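Alcohol oxidase (Myceliophthora thermophila, PDB 6F74) binds FAD as a VAO-type flavoprotein and probably works as an oxygen-dependent oxidase of unassigned substrate. Local coordinates at residues D160-R164 with M541-D545; G239-G243 with I287-P292; S433-S437 with V518-V522. All coordinates share one frame; numbering follows the deposited sequence.

How the contacts relate
Contacts 1 and 2 border the FAD site, and contact 3 lies a layer farther out. Contact 1 joins a loop of the FAD-binding domain to a loop of the berberine-like region, and closes a long stretch of chain within which contacts 2 and 3 follow in series. Its centre is about 12 Å from that of contact 2 and about 11 Å from that of contact 3, whereas the centres of contacts 2 and 3 are about 22 Å apart and the two do not touch. Contacts 1 and 2 meet where Asn542 bonds to Gly239. Contact 3, where edge strand 435-440 packs on helix 512-533, meets contact 1 through Ser437 and Glu543. Contact 1 thus ties the cofactor loops to the seven-stranded sheet.

Contact 1. Residues D160-R164 with M541-D545; sequences DLLGR and MNEGD. With FAD (flavin-adenine dinucleotide), chain I.
Arg164 reaches across to Met541 and Asn542 beside the FAD ribityl chain. Its CB sits 3.1 Å from FAD O3B, at the adenosine ribose. From there CG and CD lead away from the ribose, and the bend at chi3 (-54°) swings the guanidinium back against Asp160. NE and NH2 grip that carboxylate side-on; NH2 makes the shorter bond, 2.7 Å to Asp160 OD1, whose syn lone pair it uses. NH2 also donates to Asn542 OD1 at 3.0 Å, with the amide plane turned 65° from the guanidinium. At the far tip, NH1 lies 4.0 Å from Met541 SD and shares a water with Asn542 OD1.

The other carboxylate oxygen, Asp160 OD2, takes the backbone N of Leu162 in an Asx turn and the N of Arg164 from the opposite face of its plane. Beside this polar group, Leu162 CD2 packs 3.3 Å from Met541 O, while Leu161 CD1 touches both Asn542 O and FAD O3'. A second water joins Asn542 O, Leu161 N and FAD O3'.

FAD is bonded from both ends of the 160-164 loop: Asp160 N donates to the phosphate oxygen O1A at 3.0 Å, and FAD O3B donates to Arg164 O. The buried Arg164 charge is thus probably balanced largely by Asp160. Held in this way, the guanidinium is likely to contribute to orienting the Asn542 amide, which Gly239 O and Tyr540 OH hold at its ND2.

Contact 2. Residues G239-G243 with I287-P292; sequences GWPSG and IRGGGP. With FAD (flavin-adenine dinucleotide), chain I.
A backbone-mediated contact, buried beside FAD, joins the short helix 239-242 to the glycine-rich loop that runs from helix 281-287 to strand 296-306. Ser242 is at its centre. Its carbonyl oxygen points into the curve of the loop and accepts from Gly291 N at 2.9 Å, with the donor lying 53° above the carbonyl plane. Gly289 N makes a longer, weak bond to the same oxygen. Gly290 N, between them in sequence, is also close but badly angled, which leaves the loop wrapped around a single acceptor.

On the other flank, Ser242 CA makes a CA-H...O contact of 3.1 Å with Ile287 O. Its CB touches two carbonyl oxygens, 3.4 Å from Ile287 O and equally far from Gly291 O. With chi1 at 75°, OG lies between the backbone N and the carbonyl carbon; this brings it over the Gly291 carbonyl carbon and toward Pro292, while its hydrogen bond is with Gly238 O. Gly289 and Gly291 both have positive phi, a backbone shape that favours glycine and lets the chain curl so tightly here.

Both segments continue onto the cofactor. Trp240 CD1 comes within 3.1 Å of FAD O2', and Pro292 CG packs 3.4 Å from FAD O3B on the adenosine ribose. Gly239 N lies 3.3 Å from FAD O4B.

Behind the loop, Ile287 rests on Ala263 and Ile265 of strand 260-266 and, with Pro241, on Gln300 of strand 296-306. Arg288 runs away from the Ser242 site; its guanidinium bonds to Ser486 OG and forms salt bridges with Asp258 and Asp484.

Contact 3. Residues S433-S437 with V518-V522; sequences SIITS and VQHQV
Ile434 and Val522 form the heart of this apolar contact, their CG2 methyls 3.6 Å apart where the start of the 433-437 segment meets helix 512-533. The two branches of Ile434 divide the work. CG2, anti to the backbone N, meets Val522 and the amide of Gln519, while CG1 carries CD1 to Val518 CG1 at 3.9 Å, the two side chains crossing at about a right angle. Val518 and Val522, one helical turn apart, thus present one face of the helix to this isoleucine.

Val522 also reaches beyond it. Val522 CG1 comes 3.4 Å from Ile435 C, and Val522 CG2 lies 3.5 Å from Ile434 O, so the valine rides on the backbone of Ile434 and Ile435. Farther along, Thr436 and Val522 lie side by side, pointing opposite ways; Thr436 CG2 settles 3.6 Å from Val522 O.

Gln519 closes the flank. A bend at chi2 (62°) folds its amide back toward Ile434, placing OE1 3.4 Å from Ile434 CG2. Its NE2 donates to a water at 2.8 Å, which in turn donates to Ile435 O. This water gives a polar link between the two segments, which no direct hydrogen bond joins. NE2 is further paired with Thr523 OG1, one turn along the helix.

Strand 435-440 is the outermost strand of the seven-stranded antiparallel sheet, held to strand 498-503 by backbone bonds between Thr436 and Ser502. Helix 512-533 lies against it, extending the contact through Lys526 and Leu530, which touch Thr436; Ile435 points away from the helix and packs on Ile501 of strand 498-503.

Contact 1. Residues D160-R164 with M541-D545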
loop_
_atom_site.group_PDB
_atom_site.type_symbol
_atom_site.label_atom_id
_atom_site.label_comp_id
_atom_site.label_asym_id
_atom_site.label_seq_id
_atom_site.Cartn_x
_atom_site.Cartn_y
_atom_site.Cartn_z
ATOM N N ASP A 160 -4.697 -3.048 -3.622
ATOM C CA ASP A 160 -4.849 -3.130 -2.187
ATOM C C ASP A 160 -4.525 -4.511 -1.606
ATOM O O ASP A 160 -4.808 -5.545 -2.239
ATOM C CB ASP A 160 -6.261 -2.773 -1.733
ATOM C CG ASP A 160 -6.290 -2.190 -0.356
ATOM O OD1 ASP A 160 -5.773 -1.073 -0.213
ATOM O OD2 ASP A 160 -6.805 -2.841 0.573
ATOM N N LEU A 161 -3.947 -4.482 -0.410
ATOM C CA LEU A 161 -3.562 -5.680 0.339
ATOM C C LEU A 161 -4.623 -6.140 1.341
ATOM O O LEU A 161 -4.570 -7.279 1.798
ATOM C CB LEU A 161 -2.263 -5.423 1.129
ATOM C CG LEU A 161 -0.914 -5.269 0.409
ATOM C CD1 LEU A 161 -0.749 -3.949 -0.332
ATOM C CD2 LEU A 161 0.200 -5.378 1.454
ATOM N N LEU A 162 -5.577 -5.253 1.655
ATOM C CA LEU A 162 -6.563 -5.439 2.716
ATOM C C LEU A 162 -8.032 -5.632 2.266
ATOM O O LEU A 162 -8.960 -5.591 3.094
ATOM C CB LEU A 162 -6.467 -4.256 3.682
ATOM C CG LEU A 162 -5.419 -4.266 4.799
ATOM C CD1 LEU A 162 -4.012 -4.323 4.247
ATOM C CD2 LEU A 162 -5.604 -2.991 5.614
ATOM N N GLY A 163 -8.264 -5.841 0.974
ATOM C CA GLY A 163 -9.664 -5.964 0.479
ATOM C C GLY A 163 -10.473 -4.666 0.469
ATOM O O GLY A 163 -11.693 -4.730 0.400
ATOM N N ARG A 164 -9.816 -3.503 0.525
ATOM C CA ARG A 164 -10.516 -2.195 0.589
ATOM C C ARG A 164 -11.040 -1.714 -0.762
ATOM O O ARG A 164 -11.835 -0.782 -0.821
ATOM C CB ARG A 164 -9.635 -1.117 1.224
ATOM C CG ARG A 164 -9.211 -1.448 2.652
ATOM C CD ARG A 164 -8.313 -0.406 3.298
ATOM N NE ARG A 164 -7.165 -0.177 2.440
ATOM C CZ ARG A 164 -6.320 0.843 2.523
ATOM N NH1 ARG A 164 -6.410 1.756 3.481
ATOM N NH2 ARG A 164 -5.351 0.926 1.625
ATOM N N MET A 541 -1.506 1.576 7.637
ATOM C CA MET A 541 -2.742 0.991 7.113
ATOM C C MET A 541 -2.564 0.293 5.765
ATOM O O MET A 541 -3.080 -0.801 5.555
ATOM C CB MET A 541 -3.867 2.027 7.080
ATOM C CG MET A 541 -3.710 3.141 6.073
ATOM S SD MET A 541 -5.081 4.320 6.221
ATOM C CE MET A 541 -4.363 5.343 7.521
ATOM N N ASN A 542 -1.797 0.908 4.869
ATOM C CA ASN A 542 -1.649 0.414 3.491
ATOM C C ASN A 542 -0.917 -0.912 3.405
ATOM O O ASN A 542 -1.156 -1.701 2.468
ATOM C CB ASN A 542 -0.910 1.435 2.601
ATOM C CG ASN A 542 -1.745 2.637 2.249
ATOM O OD1 ASN A 542 -2.968 2.634 2.418
ATOM N ND2 ASN A 542 -1.089 3.684 1.720
ATOM N N GLU A 543 -0.013 -1.131 4.358
ATOM C CA GLU A 543 0.748 -2.373 4.460
ATOM C C GLU A 543 0.742 -2.710 5.941
ATOM O O GLU A 543 1.694 -2.425 6.683
ATOM C CB GLU A 543 2.167 -2.237 3.891
ATOM C CG GLU A 543 2.214 -2.093 2.361
ATOM C CD GLU A 543 3.588 -1.680 1.809
ATOM O OE1 GLU A 543 4.305 -0.955 2.526
ATOM O OE2 GLU A 543 3.983 -2.034 0.640
ATOM N N GLY A 544 -0.359 -3.313 6.355
ATOM C CA GLY A 544 -0.635 -3.497 7.757
ATOM C C GLY A 544 -1.666 -4.566 8.036
ATOM O O GLY A 544 -2.128 -5.260 7.136
ATOM N N ASP A 545 -1.988 -4.700 9.317
ATOM C CA ASP A 545 -2.753 -5.850 9.821
ATOM C C ASP A 545 -4.215 -5.500 9.897
ATOM O O ASP A 545 -4.658 -4.909 10.862
ATOM C CB ASP A 545 -2.249 -6.216 11.216
ATOM C CG ASP A 545 -2.878 -7.497 11.766
ATOM O OD1 ASP A 545 -3.707 -8.119 11.099
ATOM O OD2 ASP A 545 -2.504 -7.909 12.889
HETATM P PA FAD I . -6.769 0.223 -5.082
HETATM O O1A FAD I . -6.910 -1.244 -4.688
HETATM O O2A FAD I . -7.262 0.598 -6.444
HETATM O O5B FAD I . -7.509 1.074 -3.976
HETATM C C5B FAD I . -7.026 1.063 -2.662
HETATM C C4B FAD I . -8.061 1.700 -1.752
HETATM O O4B FAD I . -8.179 3.055 -2.151
HETATM C C3B FAD I . -9.457 1.135 -1.828
HETATM O O3B FAD I . -10.076 1.358 -0.555
HETATM C C2B FAD I . -10.165 2.014 -2.828
HETATM O O2B FAD I . -11.568 2.193 -2.598
HETATM C C1B FAD I . -9.494 3.342 -2.603
HETATM N N9A FAD I . -9.382 4.219 -3.773
HETATM C C8A FAD I . -8.607 4.026 -4.849
HETATM N N7A FAD I . -8.721 5.053 -5.714
HETATM C C5A FAD I . -9.576 5.915 -5.172
HETATM C C6A FAD I . -10.110 7.212 -5.586
HETATM N N6A FAD I . -9.688 7.707 -6.772
HETATM N N1A FAD I . -10.999 7.820 -4.757
HETATM C C2A FAD I . -11.374 7.253 -3.581
HETATM N N3A FAD I . -10.898 6.064 -3.128
HETATM C C4A FAD I . -10.006 5.375 -3.886
HETATM N N1 FAD I . 2.814 1.343 -0.894
HETATM C C2 FAD I . 3.841 2.127 -0.495
HETATM O O2 FAD I . 3.640 2.970 0.416
HETATM N N3 FAD I . 5.062 2.052 -1.063
HETATM C C4 FAD I . 5.352 1.170 -2.035
HETATM O O4 FAD I . 6.489 1.090 -2.546
HETATM C C4X FAD I . 4.290 0.262 -2.516
HETATM N N5 FAD I . 4.524 -0.648 -3.483
HETATM C C5X FAD I . 3.526 -1.462 -3.909
HETATM C C6 FAD I . 3.781 -2.384 -4.923
HETATM C C7 FAD I . 2.793 -3.223 -5.407
HETATM C C7M FAD I . 3.247 -4.176 -6.486
HETATM C C8 FAD I . 1.415 -3.134 -4.845
HETATM C C8M FAD I . 0.259 -3.985 -5.351
HETATM C C9 FAD I . 1.162 -2.232 -3.816
HETATM C C9A FAD I . 2.157 -1.373 -3.318
HETATM N N10 FAD I . 1.926 -0.417 -2.291
HETATM C C10 FAD I . 2.978 0.407 -1.868
HETATM C "C1'" FAD I . 0.634 -0.305 -1.575
HETATM C "C2'" FAD I . -0.349 0.747 -1.972
HETATM O "O2'" FAD I . 0.052 1.960 -1.338
HETATM C "C3'" FAD I . -1.738 0.366 -1.448
HETATM O "O3'" FAD I . -2.096 -0.976 -1.824
HETATM C "C4'" FAD I . -2.808 1.340 -1.921
HETATM O "O4'" FAD I . -4.079 0.947 -1.395
HETATM C "C5'" FAD I . -2.858 1.412 -3.439
HETATM O "O5'" FAD I . -3.852 2.332 -3.859
HETATM P P FAD I . -4.480 1.995 -5.272
HETATM O O1P FAD I . -3.385 1.730 -6.267
HETATM O O2P FAD I . -5.492 3.058 -5.541
HETATM O O3P FAD I . -5.196 0.586 -4.923
HETATM O O HOH W 1 -3.106 -1.696 0.588
HETATM O O HOH W 2 -5.356 4.162 2.727
#

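Contact 2. Residues G239-G243 with I287-P292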
loop_
_atom_site.group_PDB
_atom_site.type_symbol
_atom_site.label_atom_id
_atom_site.label_comp_id
_atom_site.label_asym_id
_atom_site.label_seq_id
_atom_site.Cartn_x
_atom_site.Cartn_y
_atom_site.Cartn_z
ATOM N N GLY A 239 -5.490 4.925 -2.578
ATOM C CA GLY A 239 -5.026 4.410 -1.300
ATOM C C GLY A 239 -3.600 4.802 -0.941
ATOM O O GLY A 239 -3.276 4.921 0.237
ATOM N N TRP A 240 -2.743 4.981 -1.941
ATOM C CA TRP A 240 -1.330 5.223 -1.667
ATOM C C TRP A 240 -1.127 6.492 -0.809
ATOM O O TRP A 240 -0.652 6.363 0.325
ATOM C CB TRP A 240 -0.472 5.196 -2.954
ATOM C CG TRP A 240 0.998 5.214 -2.726
ATOM C CD1 TRP A 240 1.840 4.154 -2.670
ATOM C CD2 TRP A 240 1.810 6.377 -2.554
ATOM N NE1 TRP A 240 3.123 4.579 -2.435
ATOM C CE2 TRP A 240 3.129 5.944 -2.377
ATOM C CE3 TRP A 240 1.537 7.745 -2.504
ATOM C CZ2 TRP A 240 4.178 6.822 -2.153
ATOM C CZ3 TRP A 240 2.587 8.619 -2.294
ATOM C CH2 TRP A 240 3.898 8.163 -2.136
ATOM N N PRO A 241 -1.556 7.697 -1.302
ATOM C CA PRO A 241 -1.373 8.900 -0.504
ATOM C C PRO A 241 -2.300 8.970 0.721
ATOM O O PRO A 241 -1.907 9.447 1.768
ATOM C CB PRO A 241 -1.691 10.038 -1.504
ATOM C CG PRO A 241 -2.719 9.449 -2.396
ATOM C CD PRO A 241 -2.290 7.998 -2.550
ATOM N N SER A 242 -3.505 8.455 0.599
ATOM C CA SER A 242 -4.514 8.585 1.676
ATOM C C SER A 242 -4.136 7.821 2.951
ATOM O O SER A 242 -4.535 8.196 4.066
ATOM C CB SER A 242 -5.904 8.145 1.174
ATOM O OG SER A 242 -6.016 6.730 1.073
ATOM N N GLY A 243 -3.364 6.750 2.766
ATOM C CA GLY A 243 -2.853 5.975 3.870
ATOM C C GLY A 243 -1.501 6.380 4.406
ATOM O O GLY A 243 -1.073 5.875 5.464
ATOM N N ILE A 287 -8.392 13.001 3.931
ATOM C CA ILE A 287 -7.774 12.241 2.818
ATOM C C ILE A 287 -6.252 12.191 2.862
ATOM O O ILE A 287 -5.651 11.387 2.154
ATOM C CB ILE A 287 -8.230 12.708 1.421
ATOM C CG1 ILE A 287 -7.821 14.159 1.124
ATOM C CG2 ILE A 287 -9.734 12.563 1.298
ATOM C CD1 ILE A 287 -7.730 14.445 -0.377
ATOM N N ARG A 288 -5.637 13.066 3.664
ATOM C CA ARG A 288 -4.187 13.091 3.845
ATOM C C ARG A 288 -3.780 12.360 5.121
ATOM O O ARG A 288 -3.216 12.952 6.040
ATOM C CB ARG A 288 -3.711 14.549 3.870
ATOM C CG ARG A 288 -3.780 15.241 2.516
ATOM C CD ARG A 288 -3.321 16.684 2.587
ATOM N NE ARG A 288 -1.999 16.815 3.231
ATOM C CZ ARG A 288 -1.537 17.907 3.840
ATOM N NH1 ARG A 288 -2.256 19.020 3.907
ATOM N NH2 ARG A 288 -0.335 17.899 4.410
ATOM N N GLY A 289 -4.051 11.060 5.171
ATOM C CA GLY A 289 -3.687 10.205 6.316
ATOM C C GLY A 289 -4.818 9.411 6.960
ATOM O O GLY A 289 -4.559 8.489 7.744
ATOM N N GLY A 290 -6.066 9.740 6.641
ATOM C CA GLY A 290 -7.223 9.065 7.220
ATOM C C GLY A 290 -7.816 7.964 6.390
ATOM O O GLY A 290 -8.925 7.541 6.658
ATOM N N GLY A 291 -7.085 7.508 5.376
ATOM C CA GLY A 291 -7.517 6.415 4.557
ATOM C C GLY A 291 -8.488 6.778 3.469
ATOM O O GLY A 291 -8.681 7.944 3.177
ATOM N N PRO A 292 -9.078 5.759 2.820
ATOM C CA PRO A 292 -10.101 5.958 1.803
ATOM C C PRO A 292 -11.482 6.091 2.382
ATOM O O PRO A 292 -11.699 5.797 3.559
ATOM C CB PRO A 292 -10.001 4.695 0.944
ATOM C CG PRO A 292 -9.070 3.751 1.679
ATOM C CD PRO A 292 -8.799 4.331 3.011
HETATM P PA FAD I . -6.769 0.223 -5.082
HETATM O O1A FAD I . -6.910 -1.244 -4.688
HETATM O O2A FAD I . -7.262 0.598 -6.444
HETATM O O5B FAD I . -7.509 1.074 -3.976
HETATM C C5B FAD I . -7.026 1.063 -2.662
HETATM C C4B FAD I . -8.061 1.700 -1.752
HETATM O O4B FAD I . -8.179 3.055 -2.151
HETATM C C3B FAD I . -9.457 1.135 -1.828
HETATM O O3B FAD I . -10.076 1.358 -0.555
HETATM C C2B FAD I . -10.165 2.014 -2.828
HETATM O O2B FAD I . -11.568 2.193 -2.598
HETATM C C1B FAD I . -9.494 3.342 -2.603
HETATM N N9A FAD I . -9.382 4.219 -3.773
HETATM C C8A FAD I . -8.607 4.026 -4.849
HETATM N N7A FAD I . -8.721 5.053 -5.714
HETATM C C5A FAD I . -9.576 5.915 -5.172
HETATM C C6A FAD I . -10.110 7.212 -5.586
HETATM N N6A FAD I . -9.688 7.707 -6.772
HETATM N N1A FAD I . -10.999 7.820 -4.757
HETATM C C2A FAD I . -11.374 7.253 -3.581
HETATM N N3A FAD I . -10.898 6.064 -3.128
HETATM C C4A FAD I . -10.006 5.375 -3.886
HETATM N N1 FAD I . 2.814 1.343 -0.894
HETATM C C2 FAD I . 3.841 2.127 -0.495
HETATM O O2 FAD I . 3.640 2.970 0.416
HETATM N N3 FAD I . 5.062 2.052 -1.063
HETATM C C4 FAD I . 5.352 1.170 -2.035
HETATM O O4 FAD I . 6.489 1.090 -2.546
HETATM C C4X FAD I . 4.290 0.262 -2.516
HETATM N N5 FAD I . 4.524 -0.648 -3.483
HETATM C C5X FAD I . 3.526 -1.462 -3.909
HETATM C C6 FAD I . 3.781 -2.384 -4.923
HETATM C C7 FAD I . 2.793 -3.223 -5.407
HETATM C C7M FAD I . 3.247 -4.176 -6.486
HETATM C C8 FAD I . 1.415 -3.134 -4.845
HETATM C C8M FAD I . 0.259 -3.985 -5.351
HETATM C C9 FAD I . 1.162 -2.232 -3.816
HETATM C C9A FAD I . 2.157 -1.373 -3.318
HETATM N N10 FAD I . 1.926 -0.417 -2.291
HETATM C C10 FAD I . 2.978 0.407 -1.868
HETATM C "C1'" FAD I . 0.634 -0.305 -1.575
HETATM C "C2'" FAD I . -0.349 0.747 -1.972
HETATM O "O2'" FAD I . 0.052 1.960 -1.338
HETATM C "C3'" FAD I . -1.738 0.366 -1.448
HETATM O "O3'" FAD I . -2.096 -0.976 -1.824
HETATM C "C4'" FAD I . -2.808 1.340 -1.921
HETATM O "O4'" FAD I . -4.079 0.947 -1.395
HETATM C "C5'" FAD I . -2.858 1.412 -3.439
HETATM O "O5'" FAD I . -3.852 2.332 -3.859
HETATM P P FAD I . -4.480 1.995 -5.272
HETATM O O1P FAD I . -3.385 1.730 -6.267
HETATM O O2P FAD I . -5.492 3.058 -5.541
HETATM O O3P FAD I . -5.196 0.586 -4.923
#

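Contact 3. Residues S433-S437 with V518-V522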
loop_
_atom_site.group_PDB
_atom_site.type_symbol
_atom_site.label_atom_id
_atom_site.label_comp_id
_atom_site.label_asym_id
_atom_site.label_seq_id
_atom_site.Cartn_x
_atom_site.Cartn_y
_atom_site.Cartn_z
ATOM N N SER A 433 -1.752 -11.217 1.143
ATOM C CA SER A 433 -0.875 -10.535 2.098
ATOM C C SER A 433 -1.413 -10.751 3.498
ATOM O O SER A 433 -2.601 -10.508 3.746
ATOM C CB SER A 433 -0.821 -9.039 1.799
ATOM O OG SER A 433 0.212 -8.483 2.577
ATOM N N ILE A 434 -0.553 -11.266 4.366
ATOM C CA ILE A 434 -0.838 -11.398 5.805
ATOM C C ILE A 434 0.390 -10.869 6.526
ATOM O O ILE A 434 1.352 -11.586 6.776
ATOM C CB ILE A 434 -1.154 -12.850 6.249
ATOM C CG1 ILE A 434 -2.151 -13.485 5.265
ATOM C CG2 ILE A 434 -1.686 -12.831 7.689
ATOM C CD1 ILE A 434 -2.618 -14.867 5.653
ATOM N N ILE A 435 0.352 -9.563 6.794
ATOM C CA ILE A 435 1.454 -8.855 7.412
ATOM C C ILE A 435 0.962 -8.014 8.574
ATOM O O ILE A 435 -0.256 -7.756 8.728
ATOM C CB ILE A 435 2.210 -7.963 6.388
ATOM C CG1 ILE A 435 1.282 -6.887 5.802
ATOM C CG2 ILE A 435 2.807 -8.827 5.277
ATOM C CD1 ILE A 435 1.951 -5.831 4.922
ATOM N N THR A 436 1.925 -7.588 9.382
ATOM C CA THR A 436 1.686 -6.586 10.441
ATOM C C THR A 436 2.763 -5.517 10.318
ATOM O O THR A 436 3.886 -5.797 9.877
ATOM C CB THR A 436 1.704 -7.231 11.843
ATOM O OG1 THR A 436 1.484 -6.247 12.843
ATOM C CG2 THR A 436 3.056 -7.997 12.098
ATOM N N SER A 437 2.430 -4.271 10.639
ATOM C CA SER A 437 3.428 -3.199 10.565
ATOM C C SER A 437 3.410 -2.408 11.861
ATOM O O SER A 437 2.368 -2.294 12.549
ATOM C CB SER A 437 3.234 -2.292 9.346
ATOM O OG SER A 437 1.917 -1.772 9.207
ATOM N N VAL A 518 -2.275 -18.959 10.434
ATOM C CA VAL A 518 -1.295 -17.970 9.969
ATOM C C VAL A 518 -1.662 -16.563 10.432
ATOM O O VAL A 518 -0.790 -15.822 10.870
ATOM C CB VAL A 518 -1.104 -18.018 8.446
ATOM C CG1 VAL A 518 -0.183 -16.893 7.975
ATOM C CG2 VAL A 518 -0.510 -19.357 8.041
ATOM N N GLN A 519 -2.931 -16.192 10.326
ATOM C CA GLN A 519 -3.375 -14.859 10.754
ATOM C C GLN A 519 -3.096 -14.623 12.238
ATOM O O GLN A 519 -2.681 -13.526 12.627
ATOM C CB GLN A 519 -4.879 -14.644 10.489
ATOM C CG GLN A 519 -5.344 -13.223 10.762
ATOM C CD GLN A 519 -4.633 -12.228 9.857
ATOM O OE1 GLN A 519 -4.921 -12.180 8.669
ATOM N NE2 GLN A 519 -3.681 -11.462 10.403
ATOM N N HIS A 520 -3.316 -15.658 13.048
ATOM C CA HIS A 520 -2.998 -15.626 14.470
ATOM C C HIS A 520 -1.515 -15.449 14.766
ATOM O O HIS A 520 -1.166 -14.723 15.688
ATOM C CB HIS A 520 -3.465 -16.915 15.156
ATOM C CG HIS A 520 -3.197 -16.941 16.635
ATOM N ND1 HIS A 520 -4.069 -16.400 17.557
ATOM C CD2 HIS A 520 -2.126 -17.377 17.339
ATOM C CE1 HIS A 520 -3.563 -16.541 18.768
ATOM N NE2 HIS A 520 -2.381 -17.114 18.661
ATOM N N GLN A 521 -0.648 -16.136 14.026
ATOM C CA GLN A 521 0.786 -15.914 14.173
ATOM C C GLN A 521 1.150 -14.469 13.834
ATOM O O GLN A 521 1.883 -13.843 14.576
ATOM C CB GLN A 521 1.598 -16.871 13.295
ATOM C CG GLN A 521 1.522 -18.363 13.706
ATOM C CD GLN A 521 1.961 -18.629 15.123
ATOM O OE1 GLN A 521 3.086 -18.337 15.483
ATOM N NE2 GLN A 521 1.063 -19.167 15.943
ATOM N N VAL A 522 0.626 -13.939 12.725
ATOM C CA VAL A 522 0.938 -12.587 12.305
ATOM C C VAL A 522 0.415 -11.552 13.288
ATOM O O VAL A 522 1.172 -10.663 13.704
ATOM C CB VAL A 522 0.433 -12.299 10.891
ATOM C CG1 VAL A 522 0.679 -10.842 10.485
ATOM C CG2 VAL A 522 1.172 -13.211 9.895
HETATM O O HOH W 3 -2.871 -9.251 8.961
#